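Local atomic coordinates of DNA-binding protein Sso10a-2 (Sulfolobus solfataricus, PDB entry 4HW0), a protein that binds DNA, probably through its winged-helix domain, and probably helps compact and organise the archaeal chromatin. Residues Met11-Asp16 against Gln42-Gln47; Leu54-Glu59 against Lys63-Thr68. All coordinates share one frame; numbering follows the deposited sequence.

Interaction 1 (Met11-Asp16 against Gln42-Gln47); sequences MEIMFD and QKYLDQ
I13 sets a methyl over one face of the Y44 ring, and M14 meets the same ring at its edge. The methyl CG2 of I13 makes the contact: it stands 3.7 Å from the ring centroid and 9° off the ring normal, a CH-pi contact placed almost exactly over the centre. With CG1 beside the backbone N of I13 (chi1 -73°), CG2 falls anti to that N and faces the ring, while the longer branch runs on toward the phenol end and sets CD1 3.5 Å from Y44 OH. M14, a selenomethionine, comes in at the edge instead, its CG in the ring plane and 3.8 Å from Y44 CD2. Both side chains cross the tyrosine at about a right angle, I13 touching a face and M14 the edge. Helices 10-18 and 38-50 belong to the helical core of the winged-helix domain, and here their short segments cross at -83° with axes 10.5 Å apart, a separation bridged by side chains alone. The Y44 hydroxyl is also hydrogen-bonded to T10 OG1, one turn before M14, which ties the far end of the ring to the first helix. Replacing Y44 with an alanine would probably open a gap between the helices, leaving I13 CG2 without its ring face and T10 without its phenol partner. Past the ring, M14 bends at its third torsion and lays CE against Q47, 3.7 Å from Q47 OE1. I78 of helix 69-98 packs on M14 as well, and L99 of the second subunit reaches the same residue.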
loop_
_atom_site.group_PDB
_atom_site.type_symbol
_atom_site.label_atom_id
_atom_site.label_comp_id
_atom_site.label_asym_id
_atom_site.label_seq_id
_atom_site.Cartn_x
_atom_site.Cartn_y
_atom_site.Cartn_z
HETATM N N MSE A 11 -7.816 9.792 -5.730
HETATM C CA MSE A 11 -7.807 8.748 -6.741
HETATM C C MSE A 11 -9.154 8.055 -6.652
HETATM O O MSE A 11 -9.875 7.824 -7.636
HETATM C CB MSE A 11 -6.620 7.745 -6.650
HETATM C CG MSE A 11 -5.419 8.374 -7.343
HETATM SE SE MSE A 11 -3.967 7.032 -7.267
HETATM C CE MSE A 11 -2.477 8.221 -7.911
ATOM N N GLU A 12 -9.526 7.723 -5.462
ATOM C CA GLU A 12 -10.750 7.039 -5.265
ATOM C C GLU A 12 -12.007 7.824 -5.601
ATOM O O GLU A 12 -12.987 7.264 -6.056
ATOM C CB GLU A 12 -10.791 6.536 -3.861
ATOM C CG GLU A 12 -11.980 5.659 -3.609
ATOM C CD GLU A 12 -11.817 4.894 -2.294
ATOM O OE1 GLU A 12 -10.787 5.084 -1.549
ATOM O OE2 GLU A 12 -12.757 4.133 -2.058
ATOM N N ILE A 13 -12.016 9.121 -5.331
ATOM C CA ILE A 13 -13.155 9.909 -5.753
ATOM C C ILE A 13 -13.255 9.879 -7.250
ATOM O O ILE A 13 -14.295 9.793 -7.819
ATOM C CB ILE A 13 -13.041 11.363 -5.182
ATOM C CG1 ILE A 13 -13.335 11.325 -3.692
ATOM C CG2 ILE A 13 -14.074 12.299 -5.800
ATOM C CD1 ILE A 13 -12.887 12.571 -2.945
HETATM N N MSE A 14 -12.106 10.053 -7.916
HETATM C CA MSE A 14 -12.117 10.014 -9.366
HETATM C C MSE A 14 -12.672 8.726 -9.889
HETATM O O MSE A 14 -13.414 8.695 -10.860
HETATM C CB MSE A 14 -10.687 10.247 -9.893
HETATM C CG MSE A 14 -10.182 11.620 -9.671
HETATM SE SE MSE A 14 -8.404 11.843 -10.538
HETATM C CE MSE A 14 -8.524 13.712 -10.966
ATOM N N PHE A 15 -12.289 7.616 -9.286
ATOM C CA PHE A 15 -12.814 6.315 -9.665
ATOM C C PHE A 15 -14.312 6.296 -9.512
ATOM O O PHE A 15 -15.024 5.817 -10.401
ATOM C CB PHE A 15 -12.174 5.177 -8.858
ATOM C CG PHE A 15 -12.815 3.833 -9.055
ATOM C CD1 PHE A 15 -12.635 3.142 -10.215
ATOM C CD2 PHE A 15 -13.586 3.264 -8.084
ATOM C CE1 PHE A 15 -13.241 1.892 -10.445
ATOM C CE2 PHE A 15 -14.119 1.989 -8.246
ATOM C CZ PHE A 15 -13.970 1.310 -9.460
ATOM N N ASP A 16 -14.781 6.795 -8.374
ATOM C CA ASP A 16 -16.237 6.815 -8.121
ATOM C C ASP A 16 -17.016 7.709 -9.085
ATOM O O ASP A 16 -18.087 7.389 -9.493
ATOM C CB ASP A 16 -16.512 7.185 -6.673
ATOM C CG ASP A 16 -16.187 6.023 -5.703
ATOM O OD1 ASP A 16 -16.357 4.856 -6.118
ATOM O OD2 ASP A 16 -15.750 6.286 -4.565
ATOM N N GLN A 42 -17.731 19.629 -8.767
ATOM C CA GLN A 42 -17.261 20.645 -9.731
ATOM C C GLN A 42 -15.728 20.624 -9.856
ATOM O O GLN A 42 -15.134 20.665 -10.986
ATOM C CB GLN A 42 -17.730 22.026 -9.231
ATOM C CG GLN A 42 -18.185 22.912 -10.286
ATOM C CD GLN A 42 -19.236 22.205 -11.088
ATOM O OE1 GLN A 42 -19.225 22.248 -12.317
ATOM N NE2 GLN A 42 -20.119 21.484 -10.397
ATOM N N LYS A 43 -15.064 20.563 -8.704
ATOM C CA LYS A 43 -13.594 20.529 -8.738
ATOM C C LYS A 43 -13.029 19.295 -9.498
ATOM O O LYS A 43 -12.123 19.384 -10.362
ATOM C CB LYS A 43 -13.094 20.516 -7.317
ATOM C CG LYS A 43 -11.587 20.430 -7.273
ATOM C CD LYS A 43 -11.028 20.086 -5.923
ATOM C CE LYS A 43 -9.505 20.187 -5.925
ATOM N NZ LYS A 43 -9.025 20.195 -4.520
ATOM N N TYR A 44 -13.491 18.113 -9.104
ATOM C CA TYR A 44 -13.019 16.886 -9.744
ATOM C C TYR A 44 -13.405 16.726 -11.171
ATOM O O TYR A 44 -12.592 16.247 -11.971
ATOM C CB TYR A 44 -13.538 15.661 -8.984
ATOM C CG TYR A 44 -12.739 15.448 -7.744
ATOM C CD1 TYR A 44 -12.990 16.158 -6.579
ATOM C CD2 TYR A 44 -11.742 14.513 -7.740
ATOM C CE1 TYR A 44 -12.260 15.953 -5.446
ATOM C CE2 TYR A 44 -11.014 14.273 -6.607
ATOM C CZ TYR A 44 -11.276 14.990 -5.462
ATOM O OH TYR A 44 -10.494 14.751 -4.369
ATOM N N LEU A 45 -14.627 17.095 -11.526
ATOM C CA LEU A 45 -15.020 17.045 -12.924
ATOM C C LEU A 45 -14.066 17.886 -13.754
ATOM O O LEU A 45 -13.715 17.485 -14.836
ATOM C CB LEU A 45 -16.420 17.499 -13.120
ATOM C CG LEU A 45 -17.465 16.497 -12.592
ATOM C CD1 LEU A 45 -18.807 17.175 -12.493
ATOM C CD2 LEU A 45 -17.544 15.281 -13.480
ATOM N N ASP A 46 -13.763 19.077 -13.268
ATOM C CA ASP A 46 -12.892 19.952 -14.014
ATOM C C ASP A 46 -11.479 19.383 -14.214
ATOM O O ASP A 46 -10.940 19.417 -15.314
ATOM C CB ASP A 46 -12.791 21.320 -13.400
ATOM C CG ASP A 46 -11.978 22.265 -14.359
ATOM O OD1 ASP A 46 -12.400 22.470 -15.553
ATOM O OD2 ASP A 46 -10.884 22.669 -13.974
ATOM N N GLN A 47 -10.952 18.784 -13.167
ATOM C CA GLN A 47 -9.723 18.041 -13.227
ATOM C C GLN A 47 -9.738 16.890 -14.239
ATOM O O GLN A 47 -8.809 16.748 -15.043
ATOM C CB GLN A 47 -9.294 17.564 -11.878
ATOM C CG GLN A 47 -8.913 18.724 -10.935
ATOM C CD GLN A 47 -8.219 18.204 -9.719
ATOM O OE1 GLN A 47 -8.418 17.023 -9.345
ATOM N NE2 GLN A 47 -7.519 19.080 -8.999
#

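Interaction 2 (Leu54-Glu59 against Lys63-Thr68); sequences LNIKTE and KIYEIT
K63 pairs with T58 at the turn end of the hairpin, where the aliphatic part of the lysine, through CD, touches I56 CD1. I64 comes next, in a hydrogen-bonded pair with K57: I64 N gives a nearly straight bond to K57 O (2.8 Å, 173°), and K57 N returns one to I64 O from nearly along the C=O axis. The side chain of I64 turns to the face shared with K57 and E66, where its CG1 lies 4.1 Å from E59 OE1. Y65 points to the other face, beside I56. The two side chains run the same way, and I56 CD1 comes within 3.5 Å of Y65 CE2; with CG1 anti to its backbone N (chi1 -173°), I56 extends along the ring, its CG1 making an off-centre CH-pi contact. L54 CD1 packs on Y65 CB, and L45 and V49 of helix 38-50 also touch the tyrosine. E66 closes the second hydrogen-bonded pair with N55, E66 N to N55 O at 2.8 Å and N55 N to E66 O at 2.9 Å. Its carboxylate also reaches over to K57 on the neighbouring strand, in a salt bridge between E66 OE2 and K57 NZ (3.0 Å); the ammonium arrives on the syn side, 25° out of the carboxylate plane. I67 then meets L54, whose CD2 lies 3.7 Å from I67 CA. T68 ends the segment as N-cap of helix 69-98, its OG1 bonded to G71 N and G52 O while its CG2 rests against the N55 amide. The whole is an antiparallel beta hairpin, the wing of a winged helix-turn-helix domain.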
loop_
_atom_site.group_PDB
_atom_site.type_symbol
_atom_site.label_atom_id
_atom_site.label_comp_id
_atom_site.label_asym_id
_atom_site.label_seq_id
_atom_site.Cartn_x
_atom_site.Cartn_y
_atom_site.Cartn_z
ATOM N N LEU A 54 -12.517 12.859 -19.242
ATOM C CA LEU A 54 -13.886 13.192 -19.633
ATOM C C LEU A 54 -13.878 14.315 -20.693
ATOM O O LEU A 54 -13.074 15.198 -20.620
ATOM C CB LEU A 54 -14.679 13.708 -18.405
ATOM C CG LEU A 54 -14.906 12.784 -17.240
ATOM C CD1 LEU A 54 -15.624 13.508 -16.114
ATOM C CD2 LEU A 54 -15.689 11.540 -17.726
ATOM N N ASN A 55 -14.796 14.238 -21.646
ATOM C CA ASN A 55 -15.196 15.367 -22.495
ATOM C C ASN A 55 -16.466 16.017 -21.943
ATOM O O ASN A 55 -17.287 15.343 -21.332
ATOM C CB ASN A 55 -15.493 14.939 -23.912
ATOM C CG ASN A 55 -14.258 14.444 -24.640
ATOM O OD1 ASN A 55 -13.149 14.928 -24.410
ATOM N ND2 ASN A 55 -14.436 13.420 -25.450
ATOM N N ILE A 56 -16.590 17.322 -22.121
ATOM C CA ILE A 56 -17.736 18.037 -21.615
ATOM C C ILE A 56 -18.511 18.656 -22.778
ATOM O O ILE A 56 -17.927 19.192 -23.711
ATOM C CB ILE A 56 -17.302 19.087 -20.579
ATOM C CG1 ILE A 56 -18.525 19.715 -19.912
ATOM C CG2 ILE A 56 -16.353 20.112 -21.180
ATOM C CD1 ILE A 56 -18.153 20.735 -18.851
ATOM N N LYS A 57 -19.816 18.553 -22.690
ATOM C CA LYS A 57 -20.758 19.139 -23.641
ATOM C C LYS A 57 -21.834 19.836 -22.827
ATOM O O LYS A 57 -22.045 19.479 -21.684
ATOM C CB LYS A 57 -21.478 18.041 -24.422
ATOM C CG LYS A 57 -20.609 17.441 -25.492
ATOM C CD LYS A 57 -21.371 16.460 -26.372
ATOM C CE LYS A 57 -20.355 15.921 -27.400
ATOM N NZ LYS A 57 -20.739 14.607 -27.991
ATOM N N THR A 58 -22.542 20.773 -23.448
ATOM C CA THR A 58 -23.813 21.253 -22.903
ATOM C C THR A 58 -24.897 20.858 -23.863
ATOM O O THR A 58 -24.801 21.124 -25.042
ATOM C CB THR A 58 -23.777 22.775 -22.699
ATOM O OG1 THR A 58 -22.663 23.087 -21.880
ATOM C CG2 THR A 58 -25.045 23.288 -22.050
ATOM N N GLU A 59 -25.946 20.236 -23.336
ATOM C CA GLU A 59 -27.114 19.798 -24.102
ATOM C C GLU A 59 -28.314 20.106 -23.228
ATOM O O GLU A 59 -28.290 19.769 -22.019
ATOM C CB GLU A 59 -27.064 18.307 -24.427
ATOM C CG GLU A 59 -25.708 17.820 -24.919
ATOM C CD GLU A 59 -25.756 16.432 -25.560
ATOM O OE1 GLU A 59 -26.256 15.496 -24.885
ATOM O OE2 GLU A 59 -25.269 16.287 -26.720
ATOM N N LYS A 63 -24.823 20.429 -18.341
ATOM C CA LYS A 63 -23.508 19.861 -18.615
ATOM C C LYS A 63 -23.570 18.336 -18.660
ATOM O O LYS A 63 -24.249 17.713 -17.831
ATOM C CB LYS A 63 -22.488 20.380 -17.634
ATOM C CG LYS A 63 -22.392 21.891 -17.754
ATOM C CD LYS A 63 -21.021 22.404 -17.440
ATOM C CE LYS A 63 -21.051 23.819 -16.846
ATOM N NZ LYS A 63 -20.123 23.970 -15.667
ATOM N N ILE A 64 -22.999 17.756 -19.712
ATOM C CA ILE A 64 -22.957 16.314 -19.876
ATOM C C ILE A 64 -21.520 15.942 -20.081
ATOM O O ILE A 64 -20.833 16.578 -20.902
ATOM C CB ILE A 64 -23.742 15.848 -21.104
ATOM C CG1 ILE A 64 -25.229 16.140 -20.922
ATOM C CG2 ILE A 64 -23.538 14.364 -21.374
ATOM C CD1 ILE A 64 -25.835 15.644 -19.601
ATOM N N TYR A 65 -21.056 14.963 -19.319
ATOM C CA TYR A 65 -19.680 14.507 -19.417
ATOM C C TYR A 65 -19.635 13.118 -20.027
ATOM O O TYR A 65 -20.561 12.278 -19.838
ATOM C CB TYR A 65 -19.039 14.515 -18.046
ATOM C CG TYR A 65 -18.993 15.852 -17.385
ATOM C CD1 TYR A 65 -20.077 16.309 -16.628
ATOM C CD2 TYR A 65 -17.857 16.631 -17.434
ATOM C CE1 TYR A 65 -20.030 17.534 -16.007
ATOM C CE2 TYR A 65 -17.805 17.860 -16.799
ATOM C CZ TYR A 65 -18.895 18.313 -16.122
ATOM O OH TYR A 65 -18.833 19.559 -15.498
ATOM N N GLU A 66 -18.646 12.892 -20.851
ATOM C CA GLU A 66 -18.512 11.594 -21.487
ATOM C C GLU A 66 -17.164 11.051 -21.249
ATOM O O GLU A 66 -16.187 11.748 -21.498
ATOM C CB GLU A 66 -18.618 11.665 -22.991
ATOM C CG GLU A 66 -19.953 12.050 -23.456
ATOM C CD GLU A 66 -19.950 12.223 -24.998
ATOM O OE1 GLU A 66 -18.998 11.674 -25.674
ATOM O OE2 GLU A 66 -20.902 12.894 -25.497
ATOM N N ILE A 67 -17.081 9.796 -20.868
ATOM C CA ILE A 67 -15.784 9.209 -20.564
ATOM C C ILE A 67 -15.094 8.968 -21.879
ATOM O O ILE A 67 -15.743 8.601 -22.860
ATOM C CB ILE A 67 -15.883 7.923 -19.746
ATOM C CG1 ILE A 67 -14.518 7.551 -19.109
ATOM C CG2 ILE A 67 -16.509 6.778 -20.533
ATOM C CD1 ILE A 67 -14.664 6.466 -18.018
ATOM N N THR A 68 -13.790 9.193 -21.875
ATOM C CA THR A 68 -12.967 8.972 -23.045
ATOM C C THR A 68 -12.232 7.645 -22.904
ATOM O O THR A 68 -12.237 6.997 -21.852
ATOM C CB THR A 68 -11.922 10.053 -23.174
ATOM O OG1 THR A 68 -10.998 9.967 -22.095
ATOM C CG2 THR A 68 -12.574 11.448 -23.137
#

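How the interactions relate
Starting from the N terminus, helix 10-18 is the first partner to appear, and interaction 1 is made when helix 38-50 comes back to it, closing a loop of 25 residues that contains strand 24-25 and helix 27-34. The chain then leaves helix 38-50 for strand 54-59, and interaction 2 closes a short hairpin connection, three residues separating its segments. The two loops follow in series, neither nesting nor crossing. They are joined by L45 of helix 38-50, which packs on L54 and on Y65 (L45 CD2 lies 3.7 Å from L54 CD1), so the helical core and the hairpin share one apolar seam. Helix 69-98 leaves directly from the end of the hairpin.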